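Local atomic coordinates of MHC class I antigen (Ctenopharyngodon idella, PDB entry 5H5Z), a protein that probably presents peptides at the cell surface to T cells, as a class I heavy chain paired with beta-2 microglobulin. Residues E176-P181 against F201-V206. Numbering follows the deposited sequence.
Sequences ERKVSP and FYPSGV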
# COMPACT_ATOMS: atom_id res chain seq x y z
N GLU A 176 6.80 14.32 9.20
CA GLU A 176 6.55 14.44 10.64
C GLU A 176 5.15 14.97 10.97
O GLU A 176 4.87 15.30 12.13
CB GLU A 176 7.59 15.36 11.30
CG GLU A 176 9.00 14.79 11.38
CD GLU A 176 9.91 15.61 12.29
OE1 GLU A 176 10.90 15.05 12.80
OE2 GLU A 176 9.63 16.81 12.51
N ARG A 177 4.28 15.07 9.96
CA ARG A 177 2.95 15.65 10.18
C ARG A 177 2.10 14.78 11.10
O ARG A 177 2.22 13.55 11.11
CB ARG A 177 2.24 15.92 8.85
CG ARG A 177 1.55 14.71 8.23
CD ARG A 177 1.08 15.02 6.82
NE ARG A 177 0.35 13.91 6.21
CZ ARG A 177 0.92 12.93 5.51
NH1 ARG A 177 2.23 12.89 5.34
NH2 ARG A 177 0.16 11.98 4.99
N LYS A 178 1.27 15.45 11.91
CA LYS A 178 0.30 14.80 12.77
C LYS A 178 -1.03 15.44 12.44
O LYS A 178 -1.27 16.61 12.77
CB LYS A 178 0.63 15.02 14.26
CG LYS A 178 2.06 14.69 14.67
CD LYS A 178 2.31 13.19 14.70
CE LYS A 178 3.69 12.87 15.24
NZ LYS A 178 4.76 13.05 14.22
N VAL A 179 -1.89 14.69 11.75
CA VAL A 179 -3.21 15.17 11.36
C VAL A 179 -4.26 14.34 12.11
O VAL A 179 -4.29 13.11 12.00
CB VAL A 179 -3.44 15.06 9.83
CG1 VAL A 179 -4.74 15.74 9.44
CG2 VAL A 179 -2.28 15.67 9.06
N SER A 180 -5.11 15.03 12.87
CA SER A 180 -6.14 14.36 13.67
C SER A 180 -7.27 13.79 12.80
O SER A 180 -7.59 14.35 11.75
CB SER A 180 -6.69 15.30 14.74
OG SER A 180 -5.66 15.71 15.63
N PRO A 181 -7.87 12.67 13.24
CA PRO A 181 -9.00 12.10 12.48
C PRO A 181 -10.24 12.98 12.51
O PRO A 181 -10.52 13.64 13.52
CB PRO A 181 -9.28 10.75 13.16
CG PRO A 181 -8.52 10.75 14.44
CD PRO A 181 -7.46 11.81 14.37
N PHE A 201 -6.55 10.95 8.82
CA PHE A 201 -5.51 11.03 9.83
C PHE A 201 -4.15 10.50 9.35
O PHE A 201 -4.07 9.66 8.45
CB PHE A 201 -5.96 10.34 11.13
CG PHE A 201 -6.37 8.90 10.96
CD1 PHE A 201 -5.42 7.88 11.01
CD2 PHE A 201 -7.71 8.56 10.75
CE1 PHE A 201 -5.80 6.56 10.86
CE2 PHE A 201 -8.08 7.24 10.59
CZ PHE A 201 -7.13 6.23 10.65
N TYR A 202 -3.11 11.04 9.97
CA TYR A 202 -1.73 10.59 9.77
C TYR A 202 -0.96 10.93 11.04
O TYR A 202 -1.16 12.01 11.59
CB TYR A 202 -1.11 11.29 8.56
CG TYR A 202 0.20 10.68 8.13
CD1 TYR A 202 1.41 11.11 8.69
CD2 TYR A 202 0.24 9.69 7.15
CE1 TYR A 202 2.62 10.54 8.30
CE2 TYR A 202 1.44 9.13 6.74
CZ TYR A 202 2.62 9.56 7.32
OH TYR A 202 3.82 9.00 6.92
N PRO A 203 -0.09 10.01 11.53
CA PRO A 203 0.25 8.66 11.04
C PRO A 203 -0.91 7.66 11.14
O PRO A 203 -1.97 8.00 11.66
CB PRO A 203 1.41 8.23 11.94
CG PRO A 203 1.88 9.46 12.63
CD PRO A 203 0.68 10.35 12.74
N SER A 204 -0.69 6.44 10.67
CA SER A 204 -1.79 5.50 10.46
C SER A 204 -2.38 4.84 11.71
O SER A 204 -3.51 4.36 11.68
CB SER A 204 -1.38 4.42 9.45
OG SER A 204 -0.47 3.52 10.03
N GLY A 205 -1.62 4.82 12.81
CA GLY A 205 -2.10 4.19 14.05
C GLY A 205 -3.28 4.93 14.67
O GLY A 205 -3.18 6.12 14.97
N VAL A 206 -4.39 4.22 14.86
CA VAL A 206 -5.59 4.81 15.49
C VAL A 206 -6.29 3.77 16.37
O VAL A 206 -6.28 2.58 16.07
CB VAL A 206 -6.55 5.42 14.44
CG1 VAL A 206 -7.27 4.35 13.62
CG2 VAL A 206 -7.55 6.36 15.09
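R177 and Y202 meet through their torsions: CG of R177 sits between the backbone N and the carbonyl carbon (chi1 82°), and the chain, extended as far as NE, carries the guanidinium to Y202, whose side chain heads toward 176-181 with CG anti to its own N (chi1 -169°). The guanidinium consequently rests flat on one ring face. Its CZ stands 3.6 Å from the ring centroid, and the planes are only 16° apart, which satisfies both a stack and a cation-pi interaction. NH2 lies toward the rim, 3.1 Å from Y202 CD2, whereas NH1 is hydrogen-bonded to T174 O, a bond that helps fix the rotation of the group.

Next to the stack along the chain, V179 and Y202 form a single antiparallel bridge, a hydrogen-bonded pair. V179 N donates to Y202 O at 2.8 Å and Y202 N to V179 O at 3.1 Å, both bonds being close to straight. The Y202 carbonyl also receives a CA-H...O contact from K178. On one side of the bridge P181 CB packs obliquely against F201 CD2 at 3.6 Å; on the other K178 CD approaches P203 CD, in the ring that follows a cis peptide bond.

The bridge thus ties the linker between helix 172-175 and strand 182-187 to the loop joining strands 194-201 and 207-212 of the immunoglobulin C1-set domain; F201 packs on F234 of strand 234-240, and P181 on V256 of strand 252-258.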